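Local coordinates for protein caprin-1 (Homo sapiens, PDB 4WBE) that binds mRNAs and regulates their transport, translation or stability, and is essential for forming cytoplasmic stress granules, at residues Q22-K27 and N113-T118; T35-G40 and P45-E50. One frame throughout, in Å; residues are numbered along the deposited sequence.

Contact 1. Residues Q22-K27 and N113-T118; sequences QYVLDK and NYFDST
Phe115 pushes its ring against Tyr23, Val24 and Lys27 of helix 2-27. The tight part lies at Val24 and Lys27. Val24 CG2 sits over one face of the Phe115 ring, 4.3 Å from the centroid, in a CH-pi contact. The other branch, Val24 CG1, lies on the same side, displaced outward, 3.8 Å from Phe115 CE2. Val24 CG1 is anti to the backbone N (chi1 170°), which sets both methyls against the phenyl group. Tyr114 CD2 covers the opposite face of the ring, holding it between Val24 and Tyr114. Lys27 CB adds aliphatic carbon 3.6 Å from Phe115 CE1. Val109 of helix 99-111 packs on both Val24 and Phe115. With an alanine in place of Phe115, the space between Val24 and Tyr114 would probably open and the Val24 methyls lose their aromatic partner.

The other side is looser and wetter. Tyr23 CE2 only grazes Phe115 CD1 at 4.0 Å. Beyond it a water bonds to Tyr23 OH at 2.7 Å and donates to Phe115 O at 2.8 Å. That carbonyl also accepts from Arg66 of the second subunit. Thus the 3-10 segment after helix 99-111 packs an aromatic on helix 2-27 in the largely helical Caprin-1 dimerization domain.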
ATOM      1  N   GLN A  22      -2.193   4.479   4.355  1.00 11.37           N
ATOM      2  CA  GLN A  22      -3.056   3.307   4.415  1.00 13.12           C
ATOM      3  C   GLN A  22      -3.365   2.943   5.857  1.00 10.48           C
ATOM      4  O   GLN A  22      -4.498   2.594   6.196  1.00 13.66           O
ATOM      5  CB  GLN A  22      -2.396   2.126   3.697  1.00 12.08           C
ATOM      6  CG  GLN A  22      -2.346   2.300   2.183  1.00  9.42           C
ATOM      7  CD  GLN A  22      -1.588   1.194   1.496  1.00 17.07           C
ATOM      8  OE1 GLN A  22      -0.592   0.693   2.016  1.00 14.36           O
ATOM      9  NE2 GLN A  22      -2.080   0.772   0.336  1.00 10.51           N
ATOM     10  N   TYR A  23      -2.345   3.007   6.703  1.00 15.94           N
ATOM     11  CA  TYR A  23      -2.538   2.764   8.122  1.00 18.40           C
ATOM     12  C   TYR A  23      -3.565   3.732   8.707  1.00 20.26           C
ATOM     13  O   TYR A  23      -4.516   3.318   9.382  1.00 20.28           O
ATOM     14  CB  TYR A  23      -1.209   2.861   8.879  1.00 18.58           C
ATOM     15  CG  TYR A  23      -1.382   2.692  10.368  1.00 20.80           C
ATOM     16  CD1 TYR A  23      -1.467   1.430  10.935  1.00 23.32           C
ATOM     17  CD2 TYR A  23      -1.462   3.795  11.207  1.00 19.88           C
ATOM     18  CE1 TYR A  23      -1.637   1.268  12.301  1.00 25.67           C
ATOM     19  CE2 TYR A  23      -1.627   3.646  12.567  1.00 24.65           C
ATOM     20  CZ  TYR A  23      -1.714   2.383  13.108  1.00 27.60           C
ATOM     21  OH  TYR A  23      -1.879   2.240  14.467  1.00 32.40           O
ATOM     22  N   VAL A  24      -3.358   5.024   8.461  1.00 16.87           N
ATOM     23  CA  VAL A  24      -4.268   6.055   8.956  1.00 16.66           C
ATOM     24  C   VAL A  24      -5.691   5.873   8.422  1.00 19.41           C
ATOM     25  O   VAL A  24      -6.650   5.917   9.191  1.00 21.31           O
ATOM     26  CB  VAL A  24      -3.745   7.476   8.639  1.00 19.69           C
ATOM     27  CG1 VAL A  24      -4.803   8.523   8.945  1.00 21.84           C
ATOM     28  CG2 VAL A  24      -2.461   7.749   9.419  1.00 20.74           C
ATOM     29  N   LEU A  25      -5.828   5.678   7.112  1.00 15.66           N
ATOM     30  CA  LEU A  25      -7.151   5.504   6.509  1.00 18.21           C
ATOM     31  C   LEU A  25      -7.890   4.312   7.113  1.00 20.70           C
ATOM     32  O   LEU A  25      -9.101   4.364   7.316  1.00 23.81           O
ATOM     33  CB  LEU A  25      -7.048   5.336   4.986  1.00 18.54           C
ATOM     34  CG  LEU A  25      -6.617   6.569   4.190  1.00 19.45           C
ATOM     35  CD1 LEU A  25      -6.472   6.251   2.701  1.00 18.20           C
ATOM     36  CD2 LEU A  25      -7.585   7.716   4.401  1.00 21.11           C
ATOM     37  N   ASP A  26      -7.153   3.243   7.405  1.00 19.05           N
ATOM     38  CA  ASP A  26      -7.733   2.073   8.050  1.00 19.44           C
ATOM     39  C   ASP A  26      -8.221   2.408   9.461  1.00 22.32           C
ATOM     40  O   ASP A  26      -9.293   1.967   9.880  1.00 22.75           O
ATOM     41  CB  ASP A  26      -6.719   0.930   8.099  1.00 25.20           C
ATOM     42  CG  ASP A  26      -7.285  -0.327   8.731  1.00 32.19           C
ATOM     43  OD1 ASP A  26      -6.943  -0.623   9.896  1.00 35.26           O
ATOM     44  OD2 ASP A  26      -8.091  -1.011   8.063  1.00 35.73           O
ATOM     45  N   LYS A  27      -7.428   3.180  10.198  1.00 23.39           N
ATOM     46  CA  LYS A  27      -7.809   3.554  11.558  1.00 23.48           C
ATOM     47  C   LYS A  27      -8.994   4.509  11.612  1.00 25.78           C
ATOM     48  O   LYS A  27      -9.709   4.561  12.612  1.00 28.07           O
ATOM     49  CB  LYS A  27      -6.612   4.131  12.311  1.00 23.86           C
ATOM     50  CG  LYS A  27      -5.513   3.111  12.558  1.00 26.48           C
ATOM     51  CD  LYS A  27      -6.085   1.932  13.343  1.00 35.86           C
ATOM     52  CE  LYS A  27      -4.999   1.142  14.063  1.00 44.16           C
ATOM     53  NZ  LYS A  27      -5.569   0.333  15.181  1.00 50.20           N
ATOM     54  N   ASN A 113       0.467  13.998  15.351  1.00 25.61           N
ATOM     55  CA  ASN A 113       1.104  12.947  16.141  1.00 22.44           C
ATOM     56  C   ASN A 113       0.152  12.080  16.962  1.00 23.94           C
ATOM     57  O   ASN A 113       0.582  11.365  17.866  1.00 25.40           O
ATOM     58  CB  ASN A 113       2.260  13.494  16.975  1.00 34.77           C
ATOM     59  CG  ASN A 113       3.326  14.128  16.113  1.00 33.54           C
ATOM     60  OD1 ASN A 113       3.578  13.682  14.980  1.00 27.85           O
ATOM     61  ND2 ASN A 113       3.958  15.163  16.632  1.00 32.76           N
ATOM     62  N   TYR A 114      -1.139  12.154  16.645  1.00 24.98           N
ATOM     63  CA  TYR A 114      -2.134  11.294  17.283  1.00 24.98           C
ATOM     64  C   TYR A 114      -1.739   9.830  17.121  1.00 26.70           C
ATOM     65  O   TYR A 114      -1.816   9.038  18.066  1.00 25.05           O
ATOM     66  CB  TYR A 114      -3.519  11.529  16.665  1.00 25.01           C
ATOM     67  CG  TYR A 114      -4.587  10.585  17.178  1.00 25.18           C
ATOM     68  CD1 TYR A 114      -5.247  10.845  18.374  1.00 31.44           C
ATOM     69  CD2 TYR A 114      -4.950   9.453  16.460  1.00 19.94           C
ATOM     70  CE1 TYR A 114      -6.224   9.991  18.856  1.00 32.13           C
ATOM     71  CE2 TYR A 114      -5.932   8.589  16.932  1.00 25.31           C
ATOM     72  CZ  TYR A 114      -6.569   8.868  18.130  1.00 30.64           C
ATOM     73  OH  TYR A 114      -7.540   8.015  18.603  1.00 31.20           O
ATOM     74  N   PHE A 115      -1.286   9.488  15.917  1.00 24.55           N
ATOM     75  CA  PHE A 115      -0.978   8.108  15.573  1.00 23.68           C
ATOM     76  C   PHE A 115       0.424   7.656  15.985  1.00 27.29           C
ATOM     77  O   PHE A 115       0.849   6.552  15.638  1.00 31.91           O
ATOM     78  CB  PHE A 115      -1.237   7.850  14.082  1.00 20.04           C
ATOM     79  CG  PHE A 115      -2.692   7.899  13.715  1.00 17.67           C
ATOM     80  CD1 PHE A 115      -3.541   6.854  14.062  1.00 19.09           C
ATOM     81  CD2 PHE A 115      -3.214   8.983  13.025  1.00 16.65           C
ATOM     82  CE1 PHE A 115      -4.888   6.893  13.733  1.00 15.60           C
ATOM     83  CE2 PHE A 115      -4.557   9.033  12.689  1.00 16.48           C
ATOM     84  CZ  PHE A 115      -5.398   7.986  13.042  1.00 17.59           C
ATOM     85  N   ASP A 116       1.140   8.508  16.719  1.00 22.66           N
ATOM     86  CA  ASP A 116       2.421   8.119  17.300  1.00 25.17           C
ATOM     87  C   ASP A 116       2.203   7.213  18.512  1.00 31.39           C
ATOM     88  O   ASP A 116       3.105   6.479  18.915  1.00 33.66           O
ATOM     89  CB  ASP A 116       3.263   9.335  17.685  1.00 25.47           C
ATOM     90  CG  ASP A 116       3.935   9.984  16.493  1.00 26.66           C
ATOM     91  OD1 ASP A 116       3.862   9.430  15.373  1.00 22.95           O
ATOM     92  OD2 ASP A 116       4.552  11.050  16.684  1.00 27.98           O
ATOM     93  N   SER A 117       1.011   7.258  19.096  1.00 40.01           N
ATOM     94  CA  SER A 117       0.696   6.302  20.141  1.00 45.00           C
ATOM     95  C   SER A 117      -0.155   5.214  19.501  1.00 45.31           C
ATOM     96  O   SER A 117      -0.822   5.452  18.490  1.00 43.13           O
ATOM     97  CB  SER A 117      -0.094   6.965  21.272  1.00 47.52           C
ATOM     98  OG  SER A 117       0.433   8.231  21.624  1.00 52.10           O
ATOM     99  N   THR A 118      -0.122   4.017  20.082  1.00 45.14           N
ATOM    100  CA  THR A 118      -0.973   2.921  19.628  1.00 47.30           C
ATOM    101  C   THR A 118      -2.160   2.855  20.590  1.00 53.92           C
ATOM    102  O   THR A 118      -1.987   3.059  21.792  1.00 58.44           O
ATOM    103  CB  THR A 118      -0.200   1.585  19.608  1.00 44.68           C
ATOM    104  OG1 THR A 118      -0.122   1.046  20.934  1.00 49.82           O
ATOM    105  CG2 THR A 118       1.215   1.801  19.081  1.00 42.30           C
TER
HETATM  106  O   HOH W   1      -0.522   4.085  15.858  1.00 31.10           O

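Contact 2. Residues T35-G40 and P45-E50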
ATOM      1  N   THR A  35     -13.706  10.219  16.749  1.00 33.38           N
ATOM      2  CA  THR A  35     -14.080  11.084  17.855  1.00 39.43           C
ATOM      3  C   THR A  35     -12.882  11.876  18.355  1.00 37.13           C
ATOM      4  O   THR A  35     -12.948  13.099  18.489  1.00 37.93           O
ATOM      5  CB  THR A  35     -14.656  10.272  19.033  1.00 44.40           C
ATOM      6  OG1 THR A  35     -15.890   9.659  18.639  1.00 47.46           O
ATOM      7  CG2 THR A  35     -14.902  11.175  20.230  1.00 49.13           C
ATOM      8  N   ASP A  36     -11.784  11.173  18.620  1.00 41.12           N
ATOM      9  CA  ASP A  36     -10.565  11.808  19.106  1.00 40.92           C
ATOM     10  C   ASP A  36     -10.030  12.892  18.159  1.00 39.71           C
ATOM     11  O   ASP A  36      -9.538  13.924  18.612  1.00 43.00           O
ATOM     12  CB  ASP A  36      -9.483  10.755  19.352  1.00 37.56           C
ATOM     13  CG  ASP A  36      -9.830   9.802  20.485  1.00 43.29           C
ATOM     14  OD1 ASP A  36     -10.755  10.106  21.268  1.00 50.15           O
ATOM     15  OD2 ASP A  36      -9.167   8.749  20.591  1.00 41.65           O
ATOM     16  N   LEU A  37     -10.119  12.657  16.851  1.00 32.49           N
ATOM     17  CA  LEU A  37      -9.606  13.613  15.866  1.00 32.23           C
ATOM     18  C   LEU A  37     -10.480  14.853  15.721  1.00 35.07           C
ATOM     19  O   LEU A  37      -9.982  15.970  15.564  1.00 34.38           O
ATOM     20  CB  LEU A  37      -9.443  12.944  14.495  1.00 27.93           C
ATOM     21  CG  LEU A  37      -8.347  11.883  14.377  1.00 29.08           C
ATOM     22  CD1 LEU A  37      -8.252  11.366  12.949  1.00 28.55           C
ATOM     23  CD2 LEU A  37      -7.001  12.419  14.845  1.00 27.18           C
ATOM     24  N   LYS A  38     -11.787  14.653  15.788  1.00 39.89           N
ATOM     25  CA  LYS A  38     -12.725  15.755  15.619  1.00 44.11           C
ATOM     26  C   LYS A  38     -12.712  16.714  16.810  1.00 50.57           C
ATOM     27  O   LYS A  38     -12.991  17.903  16.658  1.00 54.28           O
ATOM     28  CB  LYS A  38     -14.138  15.232  15.355  1.00 43.97           C
ATOM     29  CG  LYS A  38     -14.396  14.843  13.905  1.00 46.55           C
ATOM     30  CD  LYS A  38     -15.850  14.462  13.706  1.00 49.75           C
ATOM     31  CE  LYS A  38     -16.169  13.195  14.472  1.00 52.41           C
ATOM     32  NZ  LYS A  38     -17.577  12.751  14.263  1.00 55.25           N
ATOM     33  N   GLN A  39     -12.388  16.191  17.991  1.00 57.08           N
ATOM     34  CA  GLN A  39     -12.278  17.017  19.195  1.00 63.14           C
ATOM     35  C   GLN A  39     -10.874  17.585  19.449  1.00 61.63           C
ATOM     36  O   GLN A  39     -10.727  18.717  19.926  1.00 63.87           O
ATOM     37  CB  GLN A  39     -12.820  16.265  20.425  1.00 69.54           C
ATOM     38  CG  GLN A  39     -11.788  15.646  21.369  1.00 74.27           C
ATOM     39  CD  GLN A  39     -11.775  16.304  22.743  1.00 80.32           C
ATOM     40  OE1 GLN A  39     -12.706  17.020  23.110  1.00 83.34           O
ATOM     41  NE2 GLN A  39     -10.742  16.026  23.522  1.00 80.56           N
ATOM     42  N   GLY A  40      -9.844  16.800  19.144  1.00 57.98           N
ATOM     43  CA  GLY A  40      -8.480  17.260  19.322  1.00 54.53           C
ATOM     44  C   GLY A  40      -7.938  16.915  20.694  1.00 57.63           C
ATOM     45  O   GLY A  40      -8.478  16.047  21.379  1.00 59.40           O
ATOM     46  N   PRO A  45      -9.596  20.820  17.434  1.00 47.45           N
ATOM     47  CA  PRO A  45      -9.852  19.731  16.484  1.00 45.44           C
ATOM     48  C   PRO A  45      -8.715  19.501  15.496  1.00 38.45           C
ATOM     49  O   PRO A  45      -8.082  20.451  15.030  1.00 38.71           O
ATOM     50  CB  PRO A  45     -11.093  20.219  15.726  1.00 46.43           C
ATOM     51  CG  PRO A  45     -11.750  21.191  16.649  1.00 49.27           C
ATOM     52  CD  PRO A  45     -10.621  21.874  17.351  1.00 49.33           C
ATOM     53  N   ILE A  46      -8.447  18.235  15.208  1.00 36.58           N
ATOM     54  CA  ILE A  46      -7.527  17.871  14.141  1.00 32.51           C
ATOM     55  C   ILE A  46      -8.284  17.837  12.810  1.00 32.41           C
ATOM     56  O   ILE A  46      -7.783  18.317  11.793  1.00 32.57           O
ATOM     57  CB  ILE A  46      -6.787  16.556  14.433  1.00 32.12           C
ATOM     58  CG1 ILE A  46      -6.035  16.681  15.760  1.00 30.81           C
ATOM     59  CG2 ILE A  46      -5.808  16.223  13.305  1.00 29.92           C
ATOM     60  CD1 ILE A  46      -5.535  15.368  16.320  1.00 30.46           C
ATOM     61  N   LEU A  47      -9.488  17.265  12.828  1.00 38.59           N
ATOM     62  CA  LEU A  47     -10.337  17.191  11.640  1.00 40.53           C
ATOM     63  C   LEU A  47     -11.738  17.722  11.922  1.00 43.11           C
ATOM     64  O   LEU A  47     -12.252  17.573  13.026  1.00 48.81           O
ATOM     65  CB  LEU A  47     -10.461  15.740  11.164  1.00 38.87           C
ATOM     66  CG  LEU A  47      -9.226  15.038  10.623  1.00 40.25           C
ATOM     67  CD1 LEU A  47      -9.586  13.659  10.091  1.00 40.34           C
ATOM     68  CD2 LEU A  47      -8.583  15.870   9.532  1.00 40.89           C
ATOM     69  N   SER A  48     -12.348  18.355  10.924  1.00 37.22           N
ATOM     70  CA  SER A  48     -13.773  18.640  10.969  1.00 37.56           C
ATOM     71  C   SER A  48     -14.479  17.393  10.463  1.00 41.19           C
ATOM     72  O   SER A  48     -13.843  16.519   9.872  1.00 36.95           O
ATOM     73  CB  SER A  48     -14.119  19.829  10.069  1.00 39.12           C
ATOM     74  OG  SER A  48     -13.946  19.499   8.705  1.00 35.24           O
ATOM     75  N   GLU A  49     -15.785  17.307  10.693  1.00 43.61           N
ATOM     76  CA  GLU A  49     -16.563  16.180  10.194  1.00 43.71           C
ATOM     77  C   GLU A  49     -16.543  16.180   8.667  1.00 39.38           C
ATOM     78  O   GLU A  49     -16.559  15.128   8.031  1.00 38.14           O
ATOM     79  CB  GLU A  49     -18.000  16.250  10.721  1.00 48.30           C
ATOM     80  CG  GLU A  49     -18.929  15.147  10.221  1.00 49.87           C
ATOM     81  CD  GLU A  49     -18.507  13.750  10.648  1.00 52.94           C
ATOM     82  OE1 GLU A  49     -18.288  13.523  11.856  1.00 53.36           O
ATOM     83  OE2 GLU A  49     -18.421  12.865   9.771  1.00 53.18           O
ATOM     84  N   GLU A  50     -16.500  17.378   8.100  1.00 32.62           N
ATOM     85  CA  GLU A  50     -16.476  17.572   6.658  1.00 37.26           C
ATOM     86  C   GLU A  50     -15.189  17.013   6.054  1.00 35.91           C
ATOM     87  O   GLU A  50     -15.216  16.332   5.027  1.00 33.86           O
ATOM     88  CB  GLU A  50     -16.620  19.059   6.325  1.00 43.67           C
ATOM     89  CG  GLU A  50     -17.835  19.738   6.971  1.00 56.47           C
ATOM     90  CD  GLU A  50     -17.616  20.112   8.435  1.00 62.96           C
ATOM     91  OE1 GLU A  50     -17.016  21.172   8.705  1.00 64.73           O
ATOM     92  OE2 GLU A  50     -18.047  19.338   9.315  1.00 62.77           O
TER
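Leu37 O takes two backbone N-H groups from the returning chain. Ile46 N gives the shorter bond, 2.8 Å to Leu37 O, nearly in line with the carbonyl. Leu47 N comes from above the carbonyl plane, 3.1 Å from Leu37 O.

Lys38 CB and CG run past Leu47 O, with Lys38 CG at 3.6 Å from it; the same oxygen meets Lys38 CA in a CA-H...O contact. Lys38 CD passes Glu49 OE1 and lies near Glu49 CA. The chain bends at chi3 (-66°), and CE stays beside OE1. The tip, Lys38 NZ, forms a salt bridge with Glu49 OE1 at 2.6 Å. Glu49 bends at chi2 (63°) to meet it.

On the apolar side, Leu37 splits its branches. Leu37 CD2 touches Ile46 CD1 at 3.6 Å, and Leu37 CD1 touches Leu47 CD1 at 3.9 Å. Gly40 has positive phi; a CB there would jam against Gln39 O, which alone calls for glycine, and would also clash with Pro45 N.

Ser48 N-caps helix 49-62 through its OG, which accepts from Glu51 N. The turn thus joins helix 31-39 to helix 49-62, while Leu47 also packs on Ile105 and Val109 of helix 99-111.

How the contacts relate
From the N terminus, the chain runs along helix 2-27 and reaches the first half of contact 1 at its end. Helix 31-39 follows and carries the first half of contact 2. Four residues later the chain returns at 45-50, closing a short local loop before helix 49-62. Contact 1 closes only after helix 99-111, when 113-118 comes back to 22-27. Contact 2 is therefore nested inside the much longer loop of contact 1. Their centres are about 14 Å apart. Tyr114 bridges them: its ring packs on Leu37, and Tyr114 OH probably hydrogen-bonds Asp36 OD2. Contact 1 ties the segment after helix 99-111 to helix 2-27; contact 2 ties helix 31-39 to the start of helix 49-62.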